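Local coordinates for virulent strain associated lipoprotein (Borreliella spielmanii A14S, PDB 6FZZ) that is an outer surface lipoprotein of the PFam54 family from a Lyme disease spirochaete and may bind glutathione, at residues Y81-D86 / S153-I158; A102-D107 / K182-V187; N110-L115 / K192-K197. One frame throughout, in Å; residues are numbered along the deposited sequence.

Interaction 1 (Y81-D86 / S153-I158); sequences YGILND and STKEII
Lys155 is the first residue of 153-158 to meet 81-86, and it does so at both ends of its side chain, near the root and at the ammonium. Lys155 CG lies 4.0 Å from Ile83 CD1, while the lysine's backbone O touches the same methyl. With CG trans to the backbone N (chi1 156°) and every later torsion extended, the chain runs straight across to the end of helix 71-83. There Lys155 NZ gives a hydrogen bond of 3.0 Å to Gly82 O. The approach is not end-on: the C=O...N angle is 110°, and the ammonium sits 67° out of the carbonyl plane. Gly82 O also takes a weak bond from Asn85 N, so two donors share it where the chain leaves the helix. The Asn85 side chain lies across the lysine, with Asn85 OD1 4.0 Å from Lys155 CE.

This is a joint inside an all-helical bundle: the last turn of helix 71-83 butts against the middle of the long helix 138-170, and Ile83 and Lys155 are the residues of closest backbone approach, their CA atoms 6.8 Å apart. Lys155 NZ has further partners, a salt bridge to Glu116 on helix 105-126 and a hydrogen bond with Tyr36 OH on helix 15-41, so a single ammonium ties four helices together. The negative carboxylate and the carbonyl at a helix C-terminus would both be expected to stabilise its charge. A tetraethylene glycol, probably from the crystallisation liquor, also lies close to this side chain.

One turn further on comes Ile158, whose CG2 closes on Ile83 from the side away from the root of Lys155. Placed trans to the backbone N, Ile158 CG2 is 4.0 Å from both Ile83 CG1 and Ile83 CD1, the two side chains passing at a slant.

Interaction 2 (A102-D107 / K182-V187); sequences ANEVED and KLKLHV
Ala102 CA comes within 4.9 Å of Lys184 CA, just where the chain leaves helix 89-102 through the positive phi of Asn103 (56°) and turns into helix 105-126. Ala102 CB points into helix 180-209, meeting Val187 CG2 at 3.8 Å and Leu183 CD2 at 4.0 Å. On the other branch, Val187 CG1 packs 3.8 Å from Glu104 CG, the two side chains running antiparallel alongside one another.

Lys184 leaves its helix with CG opposite the backbone N and then kinks (chi2 68°), which helps swing NZ over the turn. Lys184 NZ reaches Ala102 O at 2.8 Å, lying in the carbonyl plane with a C=O...N angle of 157°. Lys184 NZ also forms a salt bridge with Glu104 OE2 at 2.8 Å, coming from above the carboxylate plane. A water accepts from this ammonium and from Asn103 ND2, giving the lysine a third partner. Glu104 OE2 is held a second time by Lys188, so two lysines of helix 180-209 share one carboxylate oxygen.

Asn103 ends its helix in a Schellman motif and Glu104 stands at the N-cap of the next, a tight helix-to-helix corner seated on the C-terminal helix of the bundle.

Interaction 3 (N110-L115 / K192-K197); sequences NTSITL and KQIKEK
Ile194 meets Thr111 and Ser112 at the heart of this contact, and it can be followed atom by atom. Ile194 CB already lies 3.8 Å from Thr111 CG2. From there the side chain forks. With CG1 set opposite the carbonyl carbon (chi1 -61°), the other branch is left opposite the backbone N, and Ile194 CG2 presses on Thr111 CG2 at 3.3 Å, tighter than the usual separation of two methyls. It also faces Thr111 CB. The longer branch continues through CG1 and, being extended at chi2, carries Ile194 CD1 past the threonine to Ser112 OG at 3.6 Å. Phe162 of helix 138-170 covers the isoleucine as well.

The two helices, 105-126 and 180-209, run nearly parallel here, with 25° between their directions and 9.0 Å between the axes of the short segments. Helix 180-209 is predicted to be largely coiled coil, and at the middle of this contact in the all-helical bundle a threonine and a serine let the isoleucine come close to the backbone of 110-115. Their hydroxyls are turned back on their own helix, Thr111 OG1 bonding to Asp107 O and Ser112 OG to Ile108 O, which leaves the threonine methyl to face its neighbour.

Thr111 CG2 also lies close over the opposing backbone, 3.5 Å from Lys195 CA, and the lysine chain lies across the threonine. Lys195 NZ turns off to Gln198 and Glu199. One turn along, Leu115 CD1 touches Lys197 CB at 3.9 Å, the two side chains running alongside in the same direction, while the ammonium of Lys197 goes to Glu200.

Along the chain the first segments come in the order 81-86, 102-107, 110-115, and their partners follow likewise, so every pair of contacts interlaces. Interactions 2 and 3, centres about 14 Å apart, both pair the 105-126 helix region with helix 180-209; in interaction 2 the touching residues are the end of helix 89-102 and the turn leading into helix 105-126. Interaction 1, centred about 11 Å from interaction 3, brings in helices 71-83 and 138-170. The two touch where Ile158 and Lys155 pack on Leu115, and Ile158 also on Ile194 and Lys197. Together they join the helices of the lipoprotein's C-terminal portion, all within its PFam54-family region. Interactions 1 and 2 do not touch.

Interaction 1 (Y81-D86 / S153-I158)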
loop_
_atom_site.group_PDB
_atom_site.type_symbol
_atom_site.label_atom_id
_atom_site.label_comp_id
_atom_site.label_asym_id
_atom_site.label_seq_id
_atom_site.Cartn_x
_atom_site.Cartn_y
_atom_site.Cartn_z
ATOM N N TYR A 81 -3.511 -6.409 -0.581
ATOM C CA TYR A 81 -3.273 -7.174 0.646
ATOM C C TYR A 81 -2.108 -6.530 1.445
ATOM O O TYR A 81 -2.095 -6.532 2.684
ATOM C CB TYR A 81 -2.963 -8.636 0.285
ATOM C CG TYR A 81 -4.070 -9.281 -0.542
ATOM C CD1 TYR A 81 -5.400 -8.934 -0.317
ATOM C CD2 TYR A 81 -3.806 -10.266 -1.479
ATOM C CE1 TYR A 81 -6.404 -9.504 -1.040
ATOM C CE2 TYR A 81 -4.821 -10.862 -2.213
ATOM C CZ TYR A 81 -6.111 -10.465 -1.992
ATOM O OH TYR A 81 -7.207 -10.994 -2.655
ATOM N N GLY A 82 -1.153 -5.957 0.726
ATOM C CA GLY A 82 -0.050 -5.257 1.362
ATOM C C GLY A 82 -0.456 -3.981 2.116
ATOM O O GLY A 82 -0.074 -3.801 3.262
ATOM N N ILE A 83 -1.204 -3.105 1.463
ATOM C CA ILE A 83 -1.572 -1.826 2.029
ATOM C C ILE A 83 -2.653 -2.024 3.083
ATOM O O ILE A 83 -2.709 -1.288 4.093
ATOM C CB ILE A 83 -2.013 -0.792 0.936
ATOM C CG1 ILE A 83 -2.113 0.630 1.543
ATOM C CG2 ILE A 83 -3.362 -1.106 0.314
ATOM C CD1 ILE A 83 -0.789 1.225 1.920
ATOM N N LEU A 84 -3.442 -3.087 2.936
ATOM C CA LEU A 84 -4.445 -3.412 3.983
ATOM C C LEU A 84 -3.923 -4.474 4.954
ATOM O O LEU A 84 -4.677 -5.258 5.516
ATOM C CB LEU A 84 -5.732 -3.875 3.323
ATOM C CG LEU A 84 -6.410 -2.887 2.337
ATOM C CD1 LEU A 84 -7.726 -3.488 1.856
ATOM C CD2 LEU A 84 -6.652 -1.538 3.040
ATOM N N ASN A 85 -2.623 -4.539 5.125
ATOM C CA ASN A 85 -2.060 -5.721 5.779
ATOM C C ASN A 85 -2.332 -5.828 7.284
ATOM O O ASN A 85 -2.203 -6.895 7.887
ATOM C CB ASN A 85 -0.599 -5.861 5.439
ATOM C CG ASN A 85 0.291 -4.917 6.211
ATOM O OD1 ASN A 85 -0.024 -3.739 6.426
ATOM N ND2 ASN A 85 1.439 -5.440 6.619
ATOM N N ASP A 86 -2.782 -4.755 7.904
ATOM C CA ASP A 86 -3.119 -4.907 9.294
ATOM C C ASP A 86 -4.595 -5.284 9.476
ATOM O O ASP A 86 -5.082 -5.168 10.593
ATOM C CB ASP A 86 -2.746 -3.604 10.025
ATOM C CG ASP A 86 -2.640 -3.767 11.560
ATOM O OD1 ASP A 86 -2.556 -4.921 12.095
ATOM O OD2 ASP A 86 -2.681 -2.689 12.220
ATOM N N SER A 153 7.135 4.846 6.198
ATOM C CA SER A 153 6.137 5.622 6.962
ATOM C C SER A 153 4.928 6.056 6.152
ATOM O O SER A 153 3.870 6.169 6.734
ATOM C CB SER A 153 6.742 6.941 7.557
ATOM O OG SER A 153 7.907 6.565 8.208
ATOM N N THR A 154 5.095 6.375 4.867
ATOM C CA THR A 154 3.919 6.787 4.040
ATOM C C THR A 154 2.904 5.696 4.074
ATOM O O THR A 154 1.714 5.933 4.252
ATOM C CB THR A 154 4.266 7.216 2.594
ATOM O OG1 THR A 154 4.773 6.100 1.800
ATOM C CG2 THR A 154 5.318 8.393 2.649
ATOM N N LYS A 155 3.375 4.470 3.926
ATOM C CA LYS A 155 2.482 3.337 3.921
ATOM C C LYS A 155 1.808 3.179 5.241
ATOM O O LYS A 155 0.601 2.904 5.300
ATOM C CB LYS A 155 3.259 2.077 3.532
ATOM C CG LYS A 155 2.611 0.804 4.034
ATOM C CD LYS A 155 3.283 -0.450 3.509
ATOM C CE LYS A 155 2.397 -1.633 3.955
ATOM N NZ LYS A 155 2.781 -2.843 3.265
ATOM N N GLU A 156 2.593 3.296 6.314
ATOM C CA GLU A 156 2.086 3.172 7.692
ATOM C C GLU A 156 0.998 4.236 8.060
ATOM O O GLU A 156 0.020 3.922 8.731
ATOM C CB GLU A 156 3.241 3.268 8.670
ATOM C CG GLU A 156 2.796 3.429 10.102
ATOM C CD GLU A 156 3.865 3.031 11.070
ATOM O OE1 GLU A 156 5.048 3.434 10.839
ATOM O OE2 GLU A 156 3.512 2.332 12.058
ATOM N N ILE A 157 1.157 5.458 7.560
ATOM C CA ILE A 157 0.151 6.515 7.700
ATOM C C ILE A 157 -1.193 6.142 7.017
ATOM O O ILE A 157 -2.261 6.253 7.633
ATOM C CB ILE A 157 0.663 7.850 7.112
ATOM C CG1 ILE A 157 1.882 8.328 7.880
ATOM C CG2 ILE A 157 -0.404 8.949 7.171
ATOM C CD1 ILE A 157 1.776 8.172 9.379
ATOM N N ILE A 158 -1.111 5.661 5.779
ATOM C CA ILE A 158 -2.299 5.197 5.068
ATOM C C ILE A 158 -2.974 4.003 5.739
ATOM O O ILE A 158 -4.179 4.011 5.906
ATOM C CB ILE A 158 -2.020 4.980 3.569
ATOM C CG1 ILE A 158 -1.815 6.334 2.923
ATOM C CG2 ILE A 158 -3.173 4.246 2.846
ATOM C CD1 ILE A 158 -2.567 7.477 3.599
#

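Interaction 2 (A102-D107 / K182-V187)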
loop_
_atom_site.group_PDB
_atom_site.type_symbol
_atom_site.label_atom_id
_atom_site.label_comp_id
_atom_site.label_asym_id
_atom_site.label_seq_id
_atom_site.Cartn_x
_atom_site.Cartn_y
_atom_site.Cartn_z
ATOM N N ALA A 102 -19.559 4.517 -0.103
ATOM C CA ALA A 102 -19.129 5.892 -0.434
ATOM C C ALA A 102 -19.028 6.138 -1.925
ATOM O O ALA A 102 -18.854 7.296 -2.342
ATOM C CB ALA A 102 -17.760 6.189 0.212
ATOM N N ASN A 103 -19.043 5.066 -2.710
ATOM C CA ASN A 103 -18.798 5.091 -4.184
ATOM C C ASN A 103 -17.444 5.741 -4.602
ATOM O O ASN A 103 -17.364 6.649 -5.459
ATOM C CB ASN A 103 -19.964 5.721 -4.899
ATOM C CG ASN A 103 -19.919 5.492 -6.388
ATOM O OD1 ASN A 103 -19.654 4.379 -6.865
ATOM N ND2 ASN A 103 -20.189 6.530 -7.134
ATOM N N GLU A 104 -16.363 5.284 -3.962
ATOM C CA GLU A 104 -15.040 5.867 -4.231
ATOM C C GLU A 104 -14.050 4.737 -4.410
ATOM O O GLU A 104 -12.885 4.897 -4.020
ATOM C CB GLU A 104 -14.587 6.786 -3.071
ATOM C CG GLU A 104 -15.342 8.113 -2.910
ATOM C CD GLU A 104 -15.197 8.995 -4.151
ATOM O OE1 GLU A 104 -14.231 8.809 -4.946
ATOM O OE2 GLU A 104 -16.119 9.802 -4.410
ATOM N N VAL A 105 -14.492 3.623 -5.031
ATOM C CA VAL A 105 -13.606 2.471 -5.194
ATOM C C VAL A 105 -12.341 2.861 -5.957
ATOM O O VAL A 105 -11.213 2.581 -5.533
ATOM C CB VAL A 105 -14.317 1.282 -5.825
ATOM C CG1 VAL A 105 -13.302 0.168 -6.155
ATOM C CG2 VAL A 105 -15.379 0.729 -4.871
ATOM N N GLU A 106 -12.534 3.526 -7.088
ATOM C CA GLU A 106 -11.399 3.890 -7.945
ATOM C C GLU A 106 -10.374 4.757 -7.311
ATOM O O GLU A 106 -9.172 4.445 -7.366
ATOM C CB GLU A 106 -11.892 4.544 -9.248
ATOM C CG GLU A 106 -12.565 3.534 -10.150
ATOM C CD GLU A 106 -13.009 4.164 -11.487
ATOM O OE1 GLU A 106 -12.761 5.391 -11.716
ATOM O OE2 GLU A 106 -13.582 3.417 -12.311
ATOM N N ASP A 107 -10.797 5.837 -6.672
ATOM C CA ASP A 107 -9.852 6.832 -6.185
ATOM C C ASP A 107 -9.159 6.293 -4.915
ATOM O O ASP A 107 -7.999 6.583 -4.697
ATOM C CB ASP A 107 -10.555 8.175 -5.860
ATOM C CG ASP A 107 -10.780 9.038 -7.123
ATOM O OD1 ASP A 107 -10.592 8.519 -8.220
ATOM O OD2 ASP A 107 -11.153 10.217 -7.044
ATOM N N LYS A 182 -22.291 12.409 4.574
ATOM C CA LYS A 182 -21.180 12.572 5.485
ATOM C C LYS A 182 -20.067 11.537 5.236
ATOM O O LYS A 182 -18.898 11.890 5.281
ATOM C CB LYS A 182 -21.643 12.458 6.948
ATOM C CG LYS A 182 -22.669 13.513 7.374
ATOM C CD LYS A 182 -22.035 14.606 8.230
ATOM C CE LYS A 182 -22.794 14.838 9.533
ATOM N NZ LYS A 182 -24.195 15.340 9.373
ATOM N N LEU A 183 -20.420 10.262 5.044
ATOM C CA LEU A 183 -19.410 9.278 4.626
ATOM C C LEU A 183 -18.651 9.737 3.382
ATOM O O LEU A 183 -17.432 9.649 3.317
ATOM C CB LEU A 183 -20.038 7.922 4.338
ATOM C CG LEU A 183 -19.046 6.788 4.005
ATOM C CD1 LEU A 183 -18.126 6.505 5.159
ATOM C CD2 LEU A 183 -19.849 5.565 3.617
ATOM N N LYS A 184 -19.407 10.085 2.353
ATOM C CA LYS A 184 -18.853 10.540 1.112
ATOM C C LYS A 184 -17.889 11.696 1.264
ATOM O O LYS A 184 -16.754 11.664 0.721
ATOM C CB LYS A 184 -19.994 10.971 0.200
ATOM C CG LYS A 184 -19.546 11.573 -1.127
ATOM C CD LYS A 184 -18.901 10.521 -2.008
ATOM C CE LYS A 184 -19.487 10.494 -3.409
ATOM N NZ LYS A 184 -18.840 9.380 -4.188
ATOM N N LEU A 185 -18.309 12.745 1.957
ATOM C CA LEU A 185 -17.383 13.854 2.254
ATOM C C LEU A 185 -16.109 13.408 2.990
ATOM O O LEU A 185 -14.997 13.824 2.648
ATOM C CB LEU A 185 -18.061 14.931 3.115
ATOM C CG LEU A 185 -18.967 15.861 2.344
ATOM C CD1 LEU A 185 -19.964 16.583 3.266
ATOM C CD2 LEU A 185 -18.079 16.863 1.594
ATOM N N HIS A 186 -16.280 12.589 4.023
ATOM C CA HIS A 186 -15.149 12.068 4.783
ATOM C C HIS A 186 -14.246 11.181 3.903
ATOM O O HIS A 186 -13.027 11.288 3.938
ATOM C CB HIS A 186 -15.718 11.289 5.982
ATOM C CG HIS A 186 -14.674 10.673 6.856
ATOM N ND1 HIS A 186 -13.814 11.424 7.636
ATOM C CD2 HIS A 186 -14.375 9.385 7.112
ATOM C CE1 HIS A 186 -13.029 10.614 8.331
ATOM N NE2 HIS A 186 -13.340 9.373 8.014
ATOM N N VAL A 187 -14.832 10.285 3.133
ATOM C CA VAL A 187 -14.021 9.437 2.245
ATOM C C VAL A 187 -13.232 10.275 1.195
ATOM O O VAL A 187 -12.068 9.919 0.834
ATOM C CB VAL A 187 -14.845 8.297 1.663
ATOM C CG1 VAL A 187 -14.091 7.515 0.584
ATOM C CG2 VAL A 187 -15.171 7.322 2.794
HETATM O O HOH W 1 -20.297 9.667 -6.663
#

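Interaction 3 (N110-L115 / K192-K197)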
loop_
_atom_site.group_PDB
_atom_site.type_symbol
_atom_site.label_atom_id
_atom_site.label_comp_id
_atom_site.label_asym_id
_atom_site.label_seq_id
_atom_site.Cartn_x
_atom_site.Cartn_y
_atom_site.Cartn_z
ATOM N N ASN A 110 -7.051 2.822 -6.361
ATOM C CA ASN A 110 -5.941 3.092 -7.293
ATOM C C ASN A 110 -4.806 3.898 -6.628
ATOM O O ASN A 110 -3.599 3.696 -6.921
ATOM C CB ASN A 110 -6.432 3.811 -8.567
ATOM C CG ASN A 110 -7.253 2.914 -9.489
ATOM O OD1 ASN A 110 -7.218 1.669 -9.449
ATOM N ND2 ASN A 110 -7.980 3.571 -10.411
ATOM N N THR A 111 -5.201 4.831 -5.781
ATOM C CA THR A 111 -4.253 5.699 -5.124
ATOM C C THR A 111 -3.406 4.885 -4.138
ATOM O O THR A 111 -2.181 5.024 -4.150
ATOM C CB THR A 111 -4.916 6.952 -4.457
ATOM O OG1 THR A 111 -5.663 7.675 -5.410
ATOM C CG2 THR A 111 -3.860 7.906 -3.956
ATOM N N SER A 112 -4.062 4.014 -3.357
ATOM C CA SER A 112 -3.460 3.220 -2.297
ATOM C C SER A 112 -2.507 2.221 -2.894
ATOM O O SER A 112 -1.387 2.031 -2.402
ATOM C CB SER A 112 -4.572 2.374 -1.533
ATOM O OG SER A 112 -5.442 3.268 -1.030
ATOM N N ILE A 113 -2.943 1.575 -3.967
ATOM C CA ILE A 113 -2.169 0.534 -4.592
ATOM C C ILE A 113 -0.980 1.130 -5.354
ATOM O O ILE A 113 0.035 0.480 -5.502
ATOM C CB ILE A 113 -3.111 -0.368 -5.446
ATOM C CG1 ILE A 113 -3.667 -1.498 -4.596
ATOM C CG2 ILE A 113 -2.482 -0.850 -6.704
ATOM C CD1 ILE A 113 -4.680 -1.019 -3.565
ATOM N N THR A 114 -1.084 2.368 -5.840
ATOM C CA THR A 114 0.034 3.013 -6.448
ATOM C C THR A 114 1.124 3.295 -5.387
ATOM O O THR A 114 2.324 3.034 -5.614
ATOM C CB THR A 114 -0.407 4.316 -7.177
ATOM O OG1 THR A 114 -1.347 3.983 -8.174
ATOM C CG2 THR A 114 0.780 5.090 -7.828
ATOM N N LEU A 115 0.704 3.783 -4.226
ATOM C CA LEU A 115 1.608 4.032 -3.123
ATOM C C LEU A 115 2.329 2.689 -2.756
ATOM O O LEU A 115 3.559 2.603 -2.728
ATOM C CB LEU A 115 0.834 4.638 -1.930
ATOM C CG LEU A 115 1.692 4.979 -0.695
ATOM C CD1 LEU A 115 0.899 5.813 0.301
ATOM C CD2 LEU A 115 2.172 3.725 0.024
ATOM N N LYS A 192 -7.929 12.627 -0.659
ATOM C CA LYS A 192 -6.953 13.721 -0.618
ATOM C C LYS A 192 -5.655 13.408 0.161
ATOM O O LYS A 192 -4.569 13.598 -0.360
ATOM C CB LYS A 192 -7.599 14.994 -0.062
ATOM C CG LYS A 192 -7.028 16.261 -0.701
ATOM C CD LYS A 192 -6.904 16.207 -2.218
ATOM C CE LYS A 192 -6.241 17.465 -2.789
ATOM N NZ LYS A 192 -4.774 17.558 -2.483
ATOM N N GLN A 193 -5.779 12.920 1.388
ATOM C CA GLN A 193 -4.651 12.459 2.144
ATOM C C GLN A 193 -3.848 11.305 1.500
ATOM O O GLN A 193 -2.613 11.344 1.539
ATOM C CB GLN A 193 -5.077 12.106 3.557
ATOM C CG GLN A 193 -5.419 13.321 4.398
ATOM C CD GLN A 193 -4.191 14.185 4.738
ATOM O OE1 GLN A 193 -3.416 14.583 3.854
ATOM N NE2 GLN A 193 -4.026 14.506 6.027
ATOM N N ILE A 194 -4.524 10.327 0.894
ATOM C CA ILE A 194 -3.817 9.187 0.303
ATOM C C ILE A 194 -3.052 9.725 -0.844
ATOM O O ILE A 194 -1.956 9.266 -1.084
ATOM C CB ILE A 194 -4.693 8.059 -0.271
ATOM C CG1 ILE A 194 -5.559 7.409 0.752
ATOM C CG2 ILE A 194 -3.835 6.898 -0.843
ATOM C CD1 ILE A 194 -6.527 6.519 0.016
ATOM N N LYS A 195 -3.666 10.631 -1.620
ATOM C CA LYS A 195 -3.087 11.102 -2.855
ATOM C C LYS A 195 -1.800 11.897 -2.542
ATOM O O LYS A 195 -0.815 11.754 -3.261
ATOM C CB LYS A 195 -4.084 11.977 -3.613
ATOM C CG LYS A 195 -3.610 12.427 -4.974
ATOM C CD LYS A 195 -3.610 11.257 -5.951
ATOM C CE LYS A 195 -3.155 11.637 -7.332
ATOM N NZ LYS A 195 -1.688 11.585 -7.515
ATOM N N GLU A 196 -1.788 12.621 -1.435
ATOM C CA GLU A 196 -0.586 13.322 -1.038
ATOM C C GLU A 196 0.531 12.362 -0.667
ATOM O O GLU A 196 1.683 12.594 -1.022
ATOM C CB GLU A 196 -0.836 14.276 0.125
ATOM C CG GLU A 196 -1.697 15.459 -0.329
ATOM C CD GLU A 196 -1.748 16.590 0.666
ATOM O OE1 GLU A 196 -1.380 16.406 1.861
ATOM O OE2 GLU A 196 -2.139 17.685 0.221
ATOM N N LYS A 197 0.186 11.331 0.089
ATOM C CA LYS A 197 1.169 10.358 0.535
ATOM C C LYS A 197 1.638 9.561 -0.673
ATOM O O LYS A 197 2.792 9.174 -0.749
ATOM C CB LYS A 197 0.558 9.440 1.589
ATOM C CG LYS A 197 0.279 10.115 2.928
ATOM C CD LYS A 197 1.557 10.459 3.658
ATOM C CE LYS A 197 1.384 11.687 4.540
ATOM N NZ LYS A 197 2.744 12.223 4.805
#